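Local atomic coordinates of cyclic nucleotide-binding protein (Ruegeria pomeroyi, PDB entry 3FX3), a protein that probably binds DNA as a transcription regulator of the Crp family, with a cyclic nucleotide-binding domain joined to a helix-turn-helix domain. Residues I12-L17 and Q25-L30; L163-C168 and C173-P178. One frame throughout, in Å; residues are numbered along the deposited sequence.

Interaction 1 of 2, residues I12-L17 and Q25-L30; sequences IARNSL and QHVDAL
The guanidinium of Arg14 meets helix 24-31 on two fronts: over one of its faces lies Val27 CG1, displaced toward the rim of the group, and at its edge, near the plane, stands the carboxylate of Asp28. The setting is the helical N-terminal part of the subunit, where helix 7-13 and helix 24-31 lie either side of the short helix 17-20 in the chain and come before strand 35-39, the first of the cyclic nucleotide-binding fold. Val27 CG1 sits 3.3 Å above the guanidinium plane and touches both terminal nitrogens, coming to 3.5 Å from Arg14 NH2. The ion pair uses that same nitrogen: Arg14 NH2 and Asp28 OD1 form a salt bridge at 2.5 Å, short enough that the exact value is doubtful. The two charged planes stand 81° apart, so the carboxylate is turned nearly upright against the guanidinium and meets it through a single oxygen instead of pairing both oxygens side by side. Reach comes from an arginine chain extended from CG to NE, which carries the charge across a gap of 8.6 Å between Arg14 CA and Val27 CA. An alanine here would lack the guanidinium and would probably leave Asp28 without this partner and the CG1 branch of Val27 less covered. Ile19 of helix 17-20 lies against both Arg14 and Val27, adding an apolar neighbour to a contact whose charged part is at the surface. Around the arginine the chain folds through a type I beta turn from Ala13 to Ser16, and Ser16 takes the N-cap position of the next helix. Its hydroxyl reaches back as well, with Ser16 OG donating to Ala13 O at 2.8 Å, an oxygen that also accepts from Ser16 N.

Interaction 2 of 2, residues L163-C168 and C173-P178; sequences LELCDC and CEVTLP
A disulfide fastens the end of a helix to the start of a strand in the Crp-like helix-turn-helix domain. Cys166, the first residue to leave the helical path after helix 154-165, is bonded through SG to Cys173 SG at 2.1 Å, and Cys173 opens strand 173-176. The bridge closes a short loop of six intervening residues, with a torsion about the sulfur-sulfur bond of -111°. The two cysteines present their sulfurs differently: Cys173 SG is anti to its own backbone N (chi1 -172°), which sends it across toward the helix end, whereas Cys166 SG is anti to the carbonyl carbon.

Apolar side chains continue the seam beyond the bridge. Val175, two residues along the strand and on the same side as Cys173, offers its CG1 branch to both helix-end residues. It lies 3.6 Å from Cys166 SG and 3.8 Å from Leu165 CB, so one methyl group fills the angle between the sulfur and the leucine. Farther along, Leu165 CD1 meets Leu177 CD2 at 4.2 Å, the two side chains crossing at about a right angle. Glu174, between the two inward residues, points away from the helix, as expected of alternation along a strand.

Ile216 of strand 213-216 touches Cys166, and Ala214 of that strand touches Val175 and Leu177. Backbone hydrogen bonds tie strand 173-176 to the same neighbour, making it an edge of the antiparallel three-stranded sheet. A small sheet packed against helices in this way is characteristic of the winged helix-turn-helix domain of Crp-family regulators.

In the fold
The two contacts illustrate how chemistry follows position in a fold. Interaction 1 is partly buried and joins the elements of the N-terminal helical part by an ion pair whose guanidinium also lies against one apolar side chain; interaction 2 is buried and joins a helix to a strand of the helix-turn-helix domain by a covalent bond and hydrocarbon packing. They share no helix or strand, and along the chain the first closes before the second opens. Their centres lie 21 Å apart, yet their nearest atoms approach to about 5 Å without touching. Arg82 touches both sets of segments, packing on Ile12 and forming a salt bridge with Asp167.

Interaction 1 of 2, residues I12-L17 and Q25-L30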
loop_
_atom_site.group_PDB
_atom_site.type_symbol
_atom_site.label_atom_id
_atom_site.label_comp_id
_atom_site.label_asym_id
_atom_site.label_seq_id
_atom_site.Cartn_x
_atom_site.Cartn_y
_atom_site.Cartn_z
ATOM N N ILE B 12 -15.910 14.681 4.138
ATOM C CA ILE B 12 -15.727 13.595 3.151
ATOM C C ILE B 12 -14.318 13.632 2.513
ATOM O O ILE B 12 -13.632 12.596 2.454
ATOM C CB ILE B 12 -16.822 13.614 2.082
ATOM C CG1 ILE B 12 -18.163 13.228 2.708
ATOM C CG2 ILE B 12 -16.507 12.642 0.919
ATOM C CD1 ILE B 12 -19.373 13.516 1.800
ATOM N N ALA B 13 -13.864 14.815 2.095
ATOM C CA ALA B 13 -12.539 14.947 1.482
ATOM C C ALA B 13 -11.388 14.525 2.412
ATOM O O ALA B 13 -10.346 14.056 1.940
ATOM C CB ALA B 13 -12.310 16.378 0.962
ATOM N N ARG B 14 -11.576 14.697 3.724
ATOM C CA ARG B 14 -10.547 14.318 4.713
ATOM C C ARG B 14 -10.243 12.815 4.774
ATOM O O ARG B 14 -9.213 12.415 5.268
ATOM C CB ARG B 14 -10.917 14.861 6.086
ATOM C CG ARG B 14 -10.719 16.382 6.217
ATOM C CD ARG B 14 -11.394 16.922 7.468
ATOM N NE ARG B 14 -11.102 18.338 7.679
ATOM C CZ ARG B 14 -9.974 18.809 8.224
ATOM N NH1 ARG B 14 -9.005 17.993 8.634
ATOM N NH2 ARG B 14 -9.810 20.114 8.373
ATOM N N ASN B 15 -11.129 11.995 4.236
ATOM C CA ASN B 15 -10.874 10.568 4.123
ATOM C C ASN B 15 -9.963 10.190 2.949
ATOM O O ASN B 15 -9.536 9.045 2.852
ATOM C CB ASN B 15 -12.213 9.828 3.981
ATOM C CG ASN B 15 -13.092 9.973 5.207
ATOM O OD1 ASN B 15 -12.604 10.064 6.341
ATOM N ND2 ASN B 15 -14.395 10.006 4.985
ATOM N N SER B 16 -9.677 11.134 2.053
ATOM C CA SER B 16 -8.875 10.827 0.870
ATOM C C SER B 16 -7.380 10.673 1.183
ATOM O O SER B 16 -6.856 11.262 2.119
ATOM C CB SER B 16 -9.038 11.907 -0.192
ATOM O OG SER B 16 -8.392 13.119 0.184
ATOM N N LEU B 17 -6.717 9.878 0.375
ATOM C CA LEU B 17 -5.272 9.734 0.425
ATOM C C LEU B 17 -4.518 11.079 0.442
ATOM O O LEU B 17 -3.609 11.285 1.259
ATOM C CB LEU B 17 -4.826 8.907 -0.784
ATOM C CG LEU B 17 -3.368 8.535 -0.835
ATOM C CD1 LEU B 17 -3.151 7.496 0.287
ATOM C CD2 LEU B 17 -2.963 7.993 -2.217
ATOM N N GLN B 25 -2.267 20.745 10.558
ATOM C CA GLN B 25 -2.345 22.197 10.656
ATOM C C GLN B 25 -2.425 22.912 9.310
ATOM O O GLN B 25 -2.704 24.104 9.261
ATOM C CB GLN B 25 -1.186 22.768 11.490
ATOM C CG GLN B 25 0.177 22.785 10.794
ATOM C CD GLN B 25 0.997 21.490 10.976
ATOM O OE1 GLN B 25 0.442 20.383 11.169
ATOM N NE2 GLN B 25 2.345 21.634 10.909
ATOM N N HIS B 26 -2.175 22.198 8.215
ATOM C CA HIS B 26 -2.200 22.833 6.909
ATOM C C HIS B 26 -3.438 22.480 6.100
ATOM O O HIS B 26 -3.685 23.087 5.047
ATOM C CB HIS B 26 -0.930 22.496 6.145
ATOM C CG HIS B 26 0.297 23.097 6.741
ATOM N ND1 HIS B 26 0.534 24.457 6.734
ATOM C CD2 HIS B 26 1.359 22.530 7.357
ATOM C CE1 HIS B 26 1.681 24.702 7.348
ATOM N NE2 HIS B 26 2.198 23.550 7.736
ATOM N N VAL B 27 -4.217 21.514 6.578
ATOM C CA VAL B 27 -5.381 21.058 5.841
ATOM C C VAL B 27 -6.422 22.173 5.579
ATOM O O VAL B 27 -6.894 22.315 4.467
ATOM C CB VAL B 27 -6.055 19.870 6.539
ATOM C CG1 VAL B 27 -7.379 19.528 5.867
ATOM C CG2 VAL B 27 -5.109 18.648 6.528
ATOM N N ASP B 28 -6.809 22.924 6.600
ATOM C CA ASP B 28 -7.943 23.865 6.457
ATOM C C ASP B 28 -7.630 24.927 5.408
ATOM O O ASP B 28 -8.468 25.229 4.551
ATOM C CB ASP B 28 -8.274 24.579 7.777
ATOM C CG ASP B 28 -8.993 23.691 8.782
ATOM O OD1 ASP B 28 -9.499 22.612 8.394
ATOM O OD2 ASP B 28 -9.070 24.089 9.982
ATOM N N ALA B 29 -6.424 25.485 5.470
ATOM C CA ALA B 29 -6.028 26.540 4.540
ATOM C C ALA B 29 -6.084 26.005 3.103
ATOM O O ALA B 29 -6.528 26.709 2.200
ATOM C CB ALA B 29 -4.614 27.095 4.884
ATOM N N LEU B 30 -5.679 24.760 2.895
ATOM C CA LEU B 30 -5.673 24.194 1.537
ATOM C C LEU B 30 -7.096 23.865 1.034
ATOM O O LEU B 30 -7.435 24.169 -0.111
ATOM C CB LEU B 30 -4.747 22.997 1.463
ATOM C CG LEU B 30 -4.636 22.231 0.137
ATOM C CD1 LEU B 30 -3.267 21.656 -0.076
ATOM C CD2 LEU B 30 -5.629 21.089 0.120
#

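Interaction 2 of 2, residues L163-C168 and C173-P178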
loop_
_atom_site.group_PDB
_atom_site.type_symbol
_atom_site.label_atom_id
_atom_site.label_comp_id
_atom_site.label_asym_id
_atom_site.label_seq_id
_atom_site.Cartn_x
_atom_site.Cartn_y
_atom_site.Cartn_z
ATOM N N LEU B 163 -18.646 -2.529 3.197
ATOM C CA LEU B 163 -18.446 -1.967 4.537
ATOM C C LEU B 163 -17.581 -0.714 4.501
ATOM O O LEU B 163 -17.857 0.263 5.196
ATOM C CB LEU B 163 -17.814 -3.002 5.463
ATOM C CG LEU B 163 -18.788 -4.110 5.913
ATOM C CD1 LEU B 163 -18.034 -5.407 6.241
ATOM C CD2 LEU B 163 -19.627 -3.632 7.096
ATOM N N GLU B 164 -16.526 -0.746 3.702
ATOM C CA GLU B 164 -15.684 0.419 3.554
ATOM C C GLU B 164 -16.465 1.593 2.927
ATOM O O GLU B 164 -16.256 2.727 3.319
ATOM C CB GLU B 164 -14.453 0.055 2.728
ATOM C CG GLU B 164 -13.439 1.170 2.592
ATOM C CD GLU B 164 -11.998 0.714 2.864
ATOM O OE1 GLU B 164 -11.722 -0.520 2.944
ATOM O OE2 GLU B 164 -11.141 1.617 2.998
ATOM N N LEU B 165 -17.371 1.333 1.984
ATOM C CA LEU B 165 -18.208 2.415 1.406
ATOM C C LEU B 165 -19.195 3.062 2.407
ATOM O O LEU B 165 -19.556 4.219 2.258
ATOM C CB LEU B 165 -18.996 1.928 0.177
ATOM C CG LEU B 165 -18.250 1.411 -1.062
ATOM C CD1 LEU B 165 -19.259 0.988 -2.155
ATOM C CD2 LEU B 165 -17.283 2.445 -1.576
ATOM N N CYS B 166 -19.641 2.328 3.419
ATOM C CA CYS B 166 -20.555 2.904 4.423
ATOM C C CYS B 166 -19.843 3.741 5.470
ATOM O O CYS B 166 -18.786 3.344 5.962
ATOM C CB CYS B 166 -21.311 1.799 5.133
ATOM S SG CYS B 166 -22.556 1.100 4.095
ATOM N N ASP B 167 -20.438 4.877 5.836
ATOM C CA ASP B 167 -19.856 5.773 6.859
ATOM C C ASP B 167 -19.854 5.212 8.274
ATOM O O ASP B 167 -18.859 5.322 8.991
ATOM C CB ASP B 167 -20.620 7.097 6.916
ATOM C CG ASP B 167 -20.234 8.045 5.804
ATOM O OD1 ASP B 167 -19.069 7.993 5.334
ATOM O OD2 ASP B 167 -21.103 8.850 5.405
ATOM N N CYS B 168 -20.971 4.627 8.688
ATOM C CA CYS B 168 -21.119 4.189 10.069
ATOM C C CYS B 168 -20.679 2.752 10.279
ATOM O O CYS B 168 -20.365 2.030 9.323
ATOM C CB CYS B 168 -22.563 4.378 10.525
ATOM S SG CYS B 168 -23.019 6.109 10.528
ATOM N N CYS B 173 -27.734 0.795 6.050
ATOM C CA CYS B 173 -26.878 1.598 5.191
ATOM C C CYS B 173 -27.289 1.453 3.738
ATOM O O CYS B 173 -27.795 0.412 3.324
ATOM C CB CYS B 173 -25.425 1.160 5.356
ATOM S SG CYS B 173 -24.276 2.237 4.497
ATOM N N GLU B 174 -27.060 2.503 2.967
ATOM C CA GLU B 174 -27.324 2.475 1.550
ATOM C C GLU B 174 -26.170 3.129 0.797
ATOM O O GLU B 174 -25.803 4.271 1.084
ATOM C CB GLU B 174 -28.640 3.185 1.269
ATOM C CG GLU B 174 -28.807 3.622 -0.177
ATOM C CD GLU B 174 -30.218 4.089 -0.501
ATOM O OE1 GLU B 174 -31.164 3.739 0.245
ATOM O OE2 GLU B 174 -30.363 4.805 -1.518
ATOM N N VAL B 175 -25.601 2.397 -0.161
ATOM C CA VAL B 175 -24.493 2.906 -0.975
ATOM C C VAL B 175 -24.881 2.924 -2.464
ATOM O O VAL B 175 -25.415 1.954 -2.989
ATOM C CB VAL B 175 -23.216 2.076 -0.770
ATOM C CG1 VAL B 175 -22.805 2.099 0.695
ATOM C CG2 VAL B 175 -23.412 0.644 -1.244
ATOM N N THR B 176 -24.627 4.040 -3.129
ATOM C CA THR B 176 -24.952 4.182 -4.552
ATOM C C THR B 176 -23.857 3.482 -5.380
ATOM O O THR B 176 -22.670 3.618 -5.077
ATOM C CB THR B 176 -24.998 5.657 -4.936
ATOM O OG1 THR B 176 -23.712 6.207 -4.663
ATOM C CG2 THR B 176 -26.057 6.420 -4.119
ATOM N N LEU B 177 -24.245 2.727 -6.405
ATOM C CA LEU B 177 -23.274 2.019 -7.250
ATOM C C LEU B 177 -23.486 2.383 -8.698
ATOM O O LEU B 177 -24.577 2.799 -9.083
ATOM C CB LEU B 177 -23.439 0.507 -7.120
ATOM C CG LEU B 177 -23.255 -0.160 -5.765
ATOM C CD1 LEU B 177 -23.703 -1.612 -5.811
ATOM C CD2 LEU B 177 -21.799 -0.029 -5.300
ATOM N N PRO B 178 -22.460 2.177 -9.529
ATOM C CA PRO B 178 -22.686 2.309 -10.966
ATOM C C PRO B 178 -23.724 1.324 -11.428
ATOM O O PRO B 178 -23.824 0.234 -10.868
ATOM C CB PRO B 178 -21.333 1.947 -11.595
ATOM C CG PRO B 178 -20.369 1.917 -10.486
ATOM C CD PRO B 178 -21.126 1.658 -9.227
#